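Local coordinates for flagellar basal body protein (Helicobacter pylori, PDB 5NPY), which probably builds, as a subunit of the flagellar hook, the flexible joint that carries torque from the motor to the filament, at residues 157-162 and 183-188; 476-481 and 493-498; 362-367 and 469-474; 133-138 and 176-181. One frame throughout, in Å; residues are numbered along the deposited sequence.

Interaction 1 of 4, residues 157-162 and 183-188; sequences LNSTAR and LTYQPV
Leu157 meets Tyr185 through a single methyl group: CD2 of Leu157 rests 3.5 Å from CE1 of Tyr185, approaching the ring obliquely. The leucine can do this because its CG stands opposite the backbone N (chi1 -176°), which sets the isobutyl group beside the carbonyl carbon, with CD2 at the tyrosine ring. On the flank, Leu183 brings CD1 to 3.6 Å from Leu157 N. Behind these side chains the two backbones bridge in parallel. Leu157 N donates to Thr184 O at 2.9 Å, whereas the return bond from Gln186 N to Leu157 O, at 3.4 Å, is weak. At the far end of the ring the polar groups gather: Ser159 OG hydrogen-bonds Glu500 OE2, which also makes a weak bond with Tyr185 OH, so one carboxylate serves both hydroxyls. Further out, Phe494 meets the Tyr185 ring edge-to-face and Gly477 pairs with the tyrosine backbone, while Val502 joins Glu500 against Leu157. The pattern is that of parallel strand pairing, in which one residue bonds to both neighbours of the residue opposite, here between the short strands 156-157 and 184-185 within the D1 domain of hook proteins of the FlgE/F/G family.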
loop_
_atom_site.group_PDB
_atom_site.type_symbol
_atom_site.label_atom_id
_atom_site.label_comp_id
_atom_site.label_asym_id
_atom_site.label_seq_id
_atom_site.Cartn_x
_atom_site.Cartn_y
_atom_site.Cartn_z
ATOM N N LEU A 157 20.115 7.450 -12.062
ATOM C CA LEU A 157 19.262 8.315 -11.271
ATOM C C LEU A 157 19.006 7.656 -9.923
ATOM O O LEU A 157 18.838 6.434 -9.835
ATOM C CB LEU A 157 17.943 8.601 -11.999
ATOM C CG LEU A 157 16.972 9.581 -11.324
ATOM C CD1 LEU A 157 16.110 10.290 -12.344
ATOM C CD2 LEU A 157 16.082 8.899 -10.292
ATOM N N ASN A 158 18.995 8.475 -8.874
ATOM C CA ASN A 158 18.721 8.031 -7.514
ATOM C C ASN A 158 17.416 8.667 -7.062
ATOM O O ASN A 158 17.326 9.894 -6.929
ATOM C CB ASN A 158 19.878 8.380 -6.572
ATOM C CG ASN A 158 21.112 7.538 -6.840
ATOM O OD1 ASN A 158 21.245 6.943 -7.907
ATOM N ND2 ASN A 158 22.017 7.478 -5.870
ATOM N N SER A 159 16.417 7.821 -6.825
ATOM C CA SER A 159 15.053 8.254 -6.549
ATOM C C SER A 159 14.971 9.187 -5.342
ATOM O O SER A 159 15.709 9.046 -4.362
ATOM C CB SER A 159 14.179 7.027 -6.292
ATOM O OG SER A 159 12.804 7.330 -6.428
ATOM N N THR A 160 14.038 10.136 -5.415
ATOM C CA THR A 160 13.645 10.940 -4.266
ATOM C C THR A 160 12.127 11.051 -4.239
ATOM O O THR A 160 11.433 10.626 -5.167
ATOM C CB THR A 160 14.270 12.345 -4.283
ATOM O OG1 THR A 160 13.930 13.009 -5.506
ATOM C CG2 THR A 160 15.776 12.280 -4.139
ATOM N N ALA A 161 11.617 11.636 -3.156
ATOM C CA ALA A 161 10.186 11.838 -2.965
ATOM C C ALA A 161 9.739 13.131 -3.634
ATOM O O ALA A 161 10.411 14.159 -3.531
ATOM C CB ALA A 161 9.840 11.873 -1.474
ATOM N N ARG A 162 8.583 13.070 -4.306
ATOM C CA ARG A 162 8.125 14.191 -5.124
ATOM C C ARG A 162 7.895 15.453 -4.299
ATOM O O ARG A 162 8.035 16.565 -4.823
ATOM C CB ARG A 162 6.841 13.809 -5.866
ATOM C CG ARG A 162 6.470 14.759 -6.992
ATOM C CD ARG A 162 7.543 14.788 -8.076
ATOM N NE ARG A 162 7.718 13.489 -8.724
ATOM C CZ ARG A 162 8.764 12.680 -8.550
ATOM N NH1 ARG A 162 9.771 13.022 -7.748
ATOM N NH2 ARG A 162 8.806 11.520 -9.192
ATOM N N LEU A 183 21.633 6.699 -19.076
ATOM C CA LEU A 183 21.164 6.819 -17.702
ATOM C C LEU A 183 20.312 5.605 -17.366
ATOM O O LEU A 183 19.272 5.378 -17.997
ATOM C CB LEU A 183 20.372 8.114 -17.502
ATOM C CG LEU A 183 21.053 9.219 -16.699
ATOM C CD1 LEU A 183 20.960 8.947 -15.212
ATOM C CD2 LEU A 183 22.496 9.325 -17.101
ATOM N N THR A 184 20.757 4.819 -16.390
ATOM C CA THR A 184 19.921 3.777 -15.816
ATOM C C THR A 184 19.256 4.296 -14.548
ATOM O O THR A 184 19.631 5.330 -13.994
ATOM C CB THR A 184 20.724 2.502 -15.512
ATOM O OG1 THR A 184 21.827 2.797 -14.639
ATOM C CG2 THR A 184 21.237 1.860 -16.815
ATOM N N TYR A 185 18.234 3.574 -14.113
ATOM C CA TYR A 185 17.535 3.852 -12.863
ATOM C C TYR A 185 17.933 2.789 -11.854
ATOM O O TYR A 185 17.639 1.610 -12.060
ATOM C CB TYR A 185 16.023 3.834 -13.068
ATOM C CG TYR A 185 15.258 4.259 -11.852
ATOM C CD1 TYR A 185 14.862 5.578 -11.695
ATOM C CD2 TYR A 185 14.931 3.354 -10.862
ATOM C CE1 TYR A 185 14.161 5.982 -10.588
ATOM C CE2 TYR A 185 14.232 3.749 -9.747
ATOM C CZ TYR A 185 13.854 5.069 -9.616
ATOM O OH TYR A 185 13.151 5.487 -8.520
ATOM N N GLN A 186 18.594 3.190 -10.776
ATOM C CA GLN A 186 19.034 2.195 -9.808
ATOM C C GLN A 186 17.813 1.645 -9.077
ATOM O O GLN A 186 16.926 2.417 -8.674
ATOM C CB GLN A 186 20.057 2.742 -8.807
ATOM C CG GLN A 186 21.458 3.024 -9.386
ATOM C CD GLN A 186 22.216 1.791 -9.873
ATOM O OE1 GLN A 186 21.622 0.796 -10.309
ATOM N NE2 GLN A 186 23.544 1.865 -9.827
ATOM N N PRO A 187 17.702 0.330 -8.922
ATOM C CA PRO A 187 16.602 -0.221 -8.132
ATOM C C PRO A 187 16.773 0.132 -6.661
ATOM O O PRO A 187 17.842 0.566 -6.211
ATOM C CB PRO A 187 16.709 -1.732 -8.379
ATOM C CG PRO A 187 18.133 -1.955 -8.770
ATOM C CD PRO A 187 18.525 -0.729 -9.536
ATOM N N VAL A 188 15.670 -0.011 -5.927
ATOM C CA VAL A 188 15.610 0.302 -4.503
ATOM C C VAL A 188 15.049 -0.901 -3.752
ATOM O O VAL A 188 14.055 -1.504 -4.174
ATOM C CB VAL A 188 14.753 1.557 -4.220
ATOM C CG1 VAL A 188 14.807 1.926 -2.727
ATOM C CG2 VAL A 188 15.211 2.720 -5.065
#

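Interaction 2 of 4, residues 476-481 and 493-498; sequences RGIFRD and AFSNGV
Ser495 carries its hydroxyl between its own backbone N and carbonyl carbon (chi1 37°), which turns OG back onto Ile478. Phe494 swings the other way: its CG lies beside the backbone N (chi1 -69°), and the ring passes along the Ile478–Phe479 peptide, with CD1 of Phe494 3.5 Å from Phe479 N. An antiparallel backbone ladder joins 477-481 to 493-495. Arg480 N donates to Ala493 O at 2.8 Å, and Ala493 N to Asp481 O at 2.9 Å. Beyond the non-hydrogen-bonded pair of Phe479 and Phe494, Ser495 N donates to Ile478 O at 2.7 Å. The same acceptor, Ile478 O, is approached by Phe494 CA, a CA-H...O contact of 3.0 Å. Ile478 N in turn donates to Ser495 OG, although the modelled 2.5 Å is so short that the exact length is doubtful. Here the strand ends: Phe494 to Gly497 form a type I turn closed by Gly497 N on Phe494 O, and Asn496 OD1 accepts from Val498 N, 3.1 Å away, in an Asx turn. The amide's other end, ND2, is held by Pro475 O, while Asp481 directs OD1 to Arg483. This is therefore the open end of the hairpin made by strands 477-484 and 489-494. Its chemistry suggests, if the short bond is real, a change of acceptor where the strand pairing ends: the serine hydroxyl probably stands in for a backbone carbonyl, giving Ile478 N a partner while the chain turns away.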
loop_
_atom_site.group_PDB
_atom_site.type_symbol
_atom_site.label_atom_id
_atom_site.label_comp_id
_atom_site.label_asym_id
_atom_site.label_seq_id
_atom_site.Cartn_x
_atom_site.Cartn_y
_atom_site.Cartn_z
ATOM N N ARG A 476 14.735 -2.079 -11.407
ATOM C CA ARG A 476 15.667 -1.616 -12.426
ATOM C C ARG A 476 14.908 -0.980 -13.598
ATOM O O ARG A 476 13.797 -1.390 -13.945
ATOM C CB ARG A 476 16.512 -2.811 -12.890
ATOM C CG ARG A 476 17.839 -2.474 -13.546
ATOM C CD ARG A 476 19.018 -2.648 -12.594
ATOM N NE ARG A 476 20.098 -1.707 -12.905
ATOM C CZ ARG A 476 21.270 -1.656 -12.272
ATOM N NH1 ARG A 476 21.535 -2.501 -11.282
ATOM N NH2 ARG A 476 22.181 -0.757 -12.635
ATOM N N GLY A 477 15.498 0.054 -14.199
ATOM C CA GLY A 477 14.917 0.652 -15.388
ATOM C C GLY A 477 15.970 1.214 -16.322
ATOM O O GLY A 477 17.087 1.551 -15.909
ATOM N N ILE A 478 15.601 1.306 -17.601
ATOM C CA ILE A 478 16.425 1.963 -18.613
ATOM C C ILE A 478 15.786 3.299 -18.939
ATOM O O ILE A 478 14.569 3.467 -18.812
ATOM C CB ILE A 478 16.587 1.120 -19.898
ATOM C CG1 ILE A 478 15.221 0.888 -20.565
ATOM C CG2 ILE A 478 17.271 -0.203 -19.579
ATOM C CD1 ILE A 478 15.136 1.218 -22.034
ATOM N N PHE A 479 16.608 4.255 -19.370
ATOM C CA PHE A 479 16.063 5.540 -19.790
ATOM C C PHE A 479 15.134 5.349 -20.982
ATOM O O PHE A 479 15.413 4.559 -21.887
ATOM C CB PHE A 479 17.174 6.529 -20.155
ATOM C CG PHE A 479 16.653 7.812 -20.749
ATOM C CD1 PHE A 479 16.083 8.789 -19.937
ATOM C CD2 PHE A 479 16.696 8.030 -22.119
ATOM C CE1 PHE A 479 15.579 9.966 -20.477
ATOM C CE2 PHE A 479 16.197 9.205 -22.668
ATOM C CZ PHE A 479 15.641 10.174 -21.844
ATOM N N ARG A 480 14.019 6.081 -20.977
ATOM C CA ARG A 480 13.032 5.996 -22.047
ATOM C C ARG A 480 12.966 7.299 -22.843
ATOM O O ARG A 480 13.386 7.330 -23.999
ATOM C CB ARG A 480 11.658 5.620 -21.492
ATOM C CG ARG A 480 11.323 4.163 -21.732
ATOM C CD ARG A 480 9.863 3.865 -21.497
ATOM N NE ARG A 480 9.376 2.927 -22.501
ATOM C CZ ARG A 480 8.914 3.295 -23.690
ATOM N NH1 ARG A 480 8.870 4.583 -24.010
ATOM N NH2 ARG A 480 8.498 2.382 -24.558
ATOM N N ASP A 481 12.442 8.368 -22.260
ATOM C CA ASP A 481 12.323 9.635 -22.963
ATOM C C ASP A 481 12.476 10.757 -21.948
ATOM O O ASP A 481 12.481 10.527 -20.737
ATOM C CB ASP A 481 10.987 9.737 -23.717
ATOM C CG ASP A 481 9.803 9.981 -22.790
ATOM O OD1 ASP A 481 9.294 11.123 -22.765
ATOM O OD2 ASP A 481 9.386 9.032 -22.089
ATOM N N ALA A 493 11.869 9.852 -17.969
ATOM C CA ALA A 493 11.074 8.635 -17.887
ATOM C C ALA A 493 11.964 7.417 -18.098
ATOM O O ALA A 493 12.979 7.475 -18.798
ATOM C CB ALA A 493 9.949 8.619 -18.922
ATOM N N PHE A 494 11.572 6.308 -17.478
ATOM C CA PHE A 494 12.339 5.077 -17.550
ATOM C C PHE A 494 11.421 3.911 -17.886
ATOM O O PHE A 494 10.194 4.043 -17.920
ATOM C CB PHE A 494 13.101 4.827 -16.242
ATOM C CG PHE A 494 14.210 5.806 -15.998
ATOM C CD1 PHE A 494 15.528 5.442 -16.217
ATOM C CD2 PHE A 494 13.932 7.102 -15.568
ATOM C CE1 PHE A 494 16.555 6.344 -16.001
ATOM C CE2 PHE A 494 14.947 8.011 -15.352
ATOM C CZ PHE A 494 16.259 7.634 -15.563
ATOM N N SER A 495 12.036 2.754 -18.149
ATOM C CA SER A 495 11.268 1.577 -18.552
ATOM C C SER A 495 10.345 1.086 -17.446
ATOM O O SER A 495 9.272 0.547 -17.732
ATOM C CB SER A 495 12.214 0.461 -18.964
ATOM O OG SER A 495 13.359 0.471 -18.132
ATOM N N ASN A 496 10.736 1.246 -16.192
ATOM C CA ASN A 496 9.876 0.792 -15.115
ATOM C C ASN A 496 8.675 1.699 -14.901
ATOM O O ASN A 496 7.931 1.521 -13.926
ATOM C CB ASN A 496 10.681 0.662 -13.822
ATOM C CG ASN A 496 11.452 1.923 -13.487
ATOM O OD1 ASN A 496 11.158 2.997 -14.014
ATOM N ND2 ASN A 496 12.456 1.797 -12.609
ATOM N N GLY A 497 8.443 2.679 -15.767
ATOM C CA GLY A 497 7.292 3.536 -15.600
ATOM C C GLY A 497 7.455 4.618 -14.561
ATOM O O GLY A 497 6.452 5.179 -14.108
ATOM N N VAL A 498 8.689 4.932 -14.167
ATOM C CA VAL A 498 8.965 6.009 -13.225
ATOM C C VAL A 498 9.344 7.255 -14.009
ATOM O O VAL A 498 10.164 7.196 -14.934
ATOM C CB VAL A 498 10.081 5.632 -12.237
ATOM C CG1 VAL A 498 10.275 6.747 -11.261
ATOM C CG2 VAL A 498 9.734 4.351 -11.510
#

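Interaction 3 of 4, residues 362-367 and 469-474; sequences DIYDKA and ASQDGK
Gln471 and Asp362 make a side-chain-to-backbone bridge between two separate sheets, at the ends of strands 346-364 and 465-471. The strand segments run almost parallel, 8° apart, but their axes stay 9.0 Å from each other, too far for strand pairing, and the gap is spanned by the glutamine. With chi1 at 173° the chain leaves the backbone fully stretched, delivering Gln471 NE2 to Asp362 O at 2.8 Å. The carbonyl points nearly straight at this donor, though Asp362 O lies 24° out of the plane of the glutamine amide. The other amide atom, Gln471 OE1, settles against Ile363, 3.5 Å from its CG2, where the two side chains cross at about a right angle; there it is hydrogen-bonded by Ser190 OG. With one partner at each end, the amide's rotation is fixed. The second half of the contact is aromatic: the Tyr364 ring lies against the 473-474 backbone: CD1 of Tyr364 is 3.8 Å from Gly473 C, while Lys474 C sits over one face. Lys474 itself curls back, NZ bonding Gly473 O at 3.0 Å. Ser190 is shared, since its OG also accepts from Tyr364 N. Around the contact, Ile363 packs on Val193 of strand 192-198, on Tyr371 of strand 370-381 and on Phe439 of strand 435-439, so the bridge sits where the sheet containing strand 346-364 abuts the one formed by strands 435-439, 442-447, 192-198 and 465-471.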
loop_
_atom_site.group_PDB
_atom_site.type_symbol
_atom_site.label_atom_id
_atom_site.label_comp_id
_atom_site.label_asym_id
_atom_site.label_seq_id
_atom_site.Cartn_x
_atom_site.Cartn_y
_atom_site.Cartn_z
ATOM N N ASP A 362 3.868 -6.256 -5.162
ATOM C CA ASP A 362 5.180 -6.439 -5.760
ATOM C C ASP A 362 6.229 -5.751 -4.901
ATOM O O ASP A 362 6.122 -4.555 -4.616
ATOM C CB ASP A 362 5.225 -5.873 -7.182
ATOM C CG ASP A 362 4.278 -6.587 -8.143
ATOM O OD1 ASP A 362 3.829 -5.944 -9.124
ATOM O OD2 ASP A 362 4.000 -7.784 -7.942
ATOM N N ILE A 363 7.254 -6.497 -4.502
ATOM C CA ILE A 363 8.366 -5.899 -3.773
ATOM C C ILE A 363 9.664 -6.327 -4.437
ATOM O O ILE A 363 9.698 -7.265 -5.240
ATOM C CB ILE A 363 8.362 -6.261 -2.274
ATOM C CG1 ILE A 363 8.626 -7.757 -2.082
ATOM C CG2 ILE A 363 7.028 -5.818 -1.632
ATOM C CD1 ILE A 363 8.908 -8.162 -0.629
ATOM N N TYR A 364 10.740 -5.604 -4.099
ATOM C CA TYR A 364 11.992 -5.677 -4.835
ATOM C C TYR A 364 13.166 -5.742 -3.878
ATOM O O TYR A 364 13.198 -5.009 -2.887
ATOM C CB TYR A 364 12.144 -4.471 -5.768
ATOM C CG TYR A 364 10.927 -4.282 -6.631
ATOM C CD1 TYR A 364 9.931 -3.375 -6.280
ATOM C CD2 TYR A 364 10.751 -5.040 -7.782
ATOM C CE1 TYR A 364 8.791 -3.224 -7.066
ATOM C CE2 TYR A 364 9.618 -4.898 -8.574
ATOM C CZ TYR A 364 8.637 -3.991 -8.209
ATOM O OH TYR A 364 7.511 -3.845 -8.999
ATOM N N ASP A 365 14.142 -6.607 -4.198
ATOM C CA ASP A 365 15.371 -6.710 -3.414
ATOM C C ASP A 365 16.354 -5.617 -3.854
ATOM O O ASP A 365 16.029 -4.746 -4.668
ATOM C CB ASP A 365 15.958 -8.122 -3.516
ATOM C CG ASP A 365 16.409 -8.496 -4.931
ATOM O OD1 ASP A 365 16.576 -7.627 -5.815
ATOM O OD2 ASP A 365 16.600 -9.695 -5.157
ATOM N N LYS A 366 17.578 -5.643 -3.311
ATOM C CA LYS A 366 18.566 -4.629 -3.681
ATOM C C LYS A 366 18.904 -4.681 -5.172
ATOM O O LYS A 366 19.303 -3.665 -5.755
ATOM C CB LYS A 366 19.841 -4.798 -2.856
ATOM C CG LYS A 366 19.712 -4.384 -1.420
ATOM C CD LYS A 366 20.973 -4.709 -0.649
ATOM C CE LYS A 366 20.773 -4.509 0.843
ATOM N NZ LYS A 366 22.056 -4.641 1.583
ATOM N N ALA A 367 18.758 -5.853 -5.798
ATOM C CA ALA A 367 19.047 -6.012 -7.217
ATOM C C ALA A 367 17.884 -5.596 -8.105
ATOM O O ALA A 367 18.073 -5.483 -9.321
ATOM C CB ALA A 367 19.420 -7.462 -7.524
ATOM N N ALA A 469 -1.209 0.074 -2.720
ATOM C CA ALA A 469 0.017 -0.411 -2.085
ATOM C C ALA A 469 1.096 0.655 -2.228
ATOM O O ALA A 469 1.500 0.993 -3.343
ATOM C CB ALA A 469 0.492 -1.736 -2.688
ATOM N N SER A 470 1.531 1.196 -1.102
ATOM C CA SER A 470 2.585 2.190 -1.020
ATOM C C SER A 470 3.850 1.520 -0.485
ATOM O O SER A 470 3.790 0.666 0.405
ATOM C CB SER A 470 2.169 3.358 -0.114
ATOM O OG SER A 470 0.987 4.002 -0.584
ATOM N N GLN A 471 4.992 1.915 -1.026
ATOM C CA GLN A 471 6.190 1.124 -0.820
ATOM C C GLN A 471 7.379 1.849 -1.432
ATOM O O GLN A 471 7.256 2.476 -2.486
ATOM C CB GLN A 471 6.035 -0.252 -1.450
ATOM C CG GLN A 471 7.257 -1.042 -1.433
ATOM C CD GLN A 471 7.324 -1.988 -2.549
ATOM O OE1 GLN A 471 8.231 -2.688 -2.707
ATOM N NE2 GLN A 471 6.373 -2.023 -3.347
ATOM N N ASP A 472 8.529 1.741 -0.781
ATOM C CA ASP A 472 9.677 2.502 -1.219
ATOM C C ASP A 472 10.544 1.753 -2.216
ATOM O O ASP A 472 11.463 2.354 -2.774
ATOM C CB ASP A 472 10.509 2.940 0.009
ATOM C CG ASP A 472 10.994 1.764 0.853
ATOM O OD1 ASP A 472 11.950 1.955 1.633
ATOM O OD2 ASP A 472 10.424 0.659 0.748
ATOM N N GLY A 473 10.286 0.472 -2.464
ATOM C CA GLY A 473 11.147 -0.290 -3.361
ATOM C C GLY A 473 10.838 0.005 -4.820
ATOM O O GLY A 473 9.712 0.337 -5.177
ATOM N N LYS A 474 11.869 -0.107 -5.670
ATOM C CA LYS A 474 11.795 0.267 -7.090
ATOM C C LYS A 474 12.555 -0.768 -7.905
ATOM O O LYS A 474 13.593 -1.266 -7.458
ATOM C CB LYS A 474 12.390 1.657 -7.395
ATOM C CG LYS A 474 11.904 2.804 -6.524
ATOM C CD LYS A 474 10.722 3.528 -7.117
ATOM C CE LYS A 474 9.915 4.234 -6.032
ATOM N NZ LYS A 474 9.024 3.278 -5.273
#

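Interaction 4 of 4, residues 133-138 and 176-181; sequences DGYLVT and PLQIPQ
The Tyr135 ring has Gln178 laid over one face and Pro176 at its edge, a CH-pi and amide-stacking arrangement in the D1 domain of this hook protein. Gln178 CG sits over the ring centre, 3.7 Å from the centroid and only 8° off the normal, and its amide continues across the same face with its plane 13° from that of the ring. CE1 of Tyr135 lies 3.5 Å from Gln178 NE2. An extended glutamine makes this possible: chi1 of -175° turns CG away from the backbone N and the remaining chain stays straight, so that it slides over the ring as a flat strip. Pro176 approaches near the ring plane, its CB 4.2 Å from CD2 of Tyr135. Beneath this layer the backbones form a single bridge at Tyr135 and Gln178, with Leu136 N donating to Leu177 O at 3.2 Å. On the other side of the bridge, Ile179 N reaches Gly134 O in a bond that is weak because it is bent, despite 2.8 Å of separation. The leucines pack next to it, Leu136 CG on Leu177 CB at 4.1 Å. Outside, Leu136 and Ile179 both lean on Phe87 of strand 87-93, while Leu177 packs on strand 499-509; Asp131 OD1 holds Tyr135 N, and Arg130 NH1 holds Ile179 O. Gly134 passes Pro180 closely enough that the two CA atoms are 3.8 Å apart. The glutamine amide, too, is tethered at its tail: Gln178 NE2 gives a weak but straight bond to Asp133 O, 3.3 Å away.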
loop_
_atom_site.group_PDB
_atom_site.type_symbol
_atom_site.label_atom_id
_atom_site.label_comp_id
_atom_site.label_asym_id
_atom_site.label_seq_id
_atom_site.Cartn_x
_atom_site.Cartn_y
_atom_site.Cartn_z
ATOM N N ASP A 133 30.447 14.570 -21.531
ATOM C CA ASP A 133 30.085 14.074 -20.210
ATOM C C ASP A 133 28.647 14.394 -19.834
ATOM O O ASP A 133 28.291 14.297 -18.657
ATOM C CB ASP A 133 31.040 14.645 -19.166
ATOM C CG ASP A 133 32.483 14.539 -19.596
ATOM O OD1 ASP A 133 32.939 15.423 -20.356
ATOM O OD2 ASP A 133 33.150 13.562 -19.192
ATOM N N GLY A 134 27.820 14.783 -20.802
ATOM C CA GLY A 134 26.423 15.052 -20.531
ATOM C C GLY A 134 26.127 16.380 -19.876
ATOM O O GLY A 134 25.074 16.520 -19.248
ATOM N N TYR A 135 27.023 17.362 -19.985
ATOM C CA TYR A 135 26.747 18.712 -19.504
ATOM C C TYR A 135 26.064 19.509 -20.604
ATOM O O TYR A 135 26.436 19.404 -21.774
ATOM C CB TYR A 135 28.031 19.433 -19.073
ATOM C CG TYR A 135 28.523 19.099 -17.680
ATOM C CD1 TYR A 135 29.446 18.080 -17.467
ATOM C CD2 TYR A 135 28.068 19.805 -16.578
ATOM C CE1 TYR A 135 29.894 17.774 -16.190
ATOM C CE2 TYR A 135 28.507 19.505 -15.299
ATOM C CZ TYR A 135 29.417 18.492 -15.110
ATOM O OH TYR A 135 29.844 18.203 -13.836
ATOM N N LEU A 136 25.060 20.300 -20.224
ATOM C CA LEU A 136 24.424 21.206 -21.177
ATOM C C LEU A 136 25.354 22.376 -21.464
ATOM O O LEU A 136 25.852 23.025 -20.540
ATOM C CB LEU A 136 23.084 21.723 -20.646
ATOM C CG LEU A 136 22.045 20.732 -20.120
ATOM C CD1 LEU A 136 20.676 21.385 -20.096
ATOM C CD2 LEU A 136 22.023 19.453 -20.946
ATOM N N VAL A 137 25.597 22.639 -22.748
ATOM C CA VAL A 137 26.544 23.660 -23.177
ATOM C C VAL A 137 25.968 24.405 -24.368
ATOM O O VAL A 137 25.191 23.851 -25.152
ATOM C CB VAL A 137 27.918 23.064 -23.553
ATOM C CG1 VAL A 137 28.648 22.544 -22.311
ATOM C CG2 VAL A 137 27.752 21.969 -24.636
ATOM N N THR A 138 26.356 25.673 -24.490
ATOM C CA THR A 138 26.116 26.481 -25.679
ATOM C C THR A 138 27.112 26.055 -26.764
ATOM O O THR A 138 27.941 25.157 -26.567
ATOM C CB THR A 138 26.220 27.959 -25.307
ATOM O OG1 THR A 138 27.570 28.270 -24.941
ATOM C CG2 THR A 138 25.313 28.263 -24.136
ATOM N N PRO A 176 25.612 24.435 -13.079
ATOM C CA PRO A 176 25.550 23.733 -14.365
ATOM C C PRO A 176 24.745 22.450 -14.269
ATOM O O PRO A 176 24.876 21.685 -13.309
ATOM C CB PRO A 176 27.019 23.443 -14.676
ATOM C CG PRO A 176 27.740 24.529 -14.013
ATOM C CD PRO A 176 27.010 24.733 -12.718
ATOM N N LEU A 177 23.906 22.220 -15.277
ATOM C CA LEU A 177 23.095 21.011 -15.354
ATOM C C LEU A 177 23.865 19.903 -16.060
ATOM O O LEU A 177 24.502 20.133 -17.092
ATOM C CB LEU A 177 21.785 21.293 -16.091
ATOM C CG LEU A 177 21.003 22.444 -15.463
ATOM C CD1 LEU A 177 19.610 22.552 -16.080
ATOM C CD2 LEU A 177 20.930 22.294 -13.932
ATOM N N GLN A 178 23.801 18.697 -15.501
ATOM C CA GLN A 178 24.505 17.538 -16.052
ATOM C C GLN A 178 23.521 16.377 -16.175
ATOM O O GLN A 178 23.204 15.702 -15.189
ATOM C CB GLN A 178 25.700 17.155 -15.190
ATOM C CG GLN A 178 26.532 16.036 -15.796
ATOM C CD GLN A 178 27.520 15.427 -14.816
ATOM O OE1 GLN A 178 27.424 15.633 -13.602
ATOM N NE2 GLN A 178 28.476 14.670 -15.343
ATOM N N ILE A 179 23.041 16.146 -17.389
ATOM C CA ILE A 179 22.138 15.037 -17.658
ATOM C C ILE A 179 22.797 14.145 -18.699
ATOM O O ILE A 179 22.626 14.376 -19.905
ATOM C CB ILE A 179 20.768 15.540 -18.133
ATOM C CG1 ILE A 179 20.174 16.510 -17.108
ATOM C CG2 ILE A 179 19.824 14.378 -18.399
ATOM C CD1 ILE A 179 18.918 17.191 -17.579
ATOM N N PRO A 180 23.564 13.137 -18.289
ATOM C CA PRO A 180 24.206 12.244 -19.265
ATOM C C PRO A 180 23.177 11.480 -20.091
ATOM O O PRO A 180 21.971 11.505 -19.829
ATOM C CB PRO A 180 25.046 11.295 -18.400
ATOM C CG PRO A 180 25.173 11.995 -17.062
ATOM C CD PRO A 180 23.935 12.812 -16.900
ATOM N N GLN A 181 23.686 10.772 -21.104
ATOM C CA GLN A 181 22.841 10.065 -22.064
ATOM C C GLN A 181 22.495 8.651 -21.595
ATOM O O GLN A 181 21.318 8.318 -21.417
ATOM C CB GLN A 181 23.528 10.025 -23.433
ATOM C CG GLN A 181 22.699 9.364 -24.530
ATOM C CD GLN A 181 23.305 9.526 -25.909
ATOM O OE1 GLN A 181 24.529 9.625 -26.065
ATOM N NE2 GLN A 181 22.448 9.558 -26.923
#

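Interactions 1 and 2 belong together: their centres are 10 Å apart, and Tyr185 N probably bonds Gly477 O at 2.9 Å, joining strand 184-185 to the hairpin. Interaction 3 lies about 12 Å from interaction 1, centre to centre, with Val188 N on Lys474 O at 2.9 Å, a probable hydrogen bond; it thus continues the path from the D1 region toward the rest of the chain. Interaction 4 adjoins interaction 1 through residues 181-183 but is about 18 Å away between centres, and about 30 Å from interaction 3. None of the four includes a residue of the tris-hydroxymethyl-methyl-ammonium pocket, although strand 370-381, which flanks 362-364, supplies Thr380 and Asn381 to it.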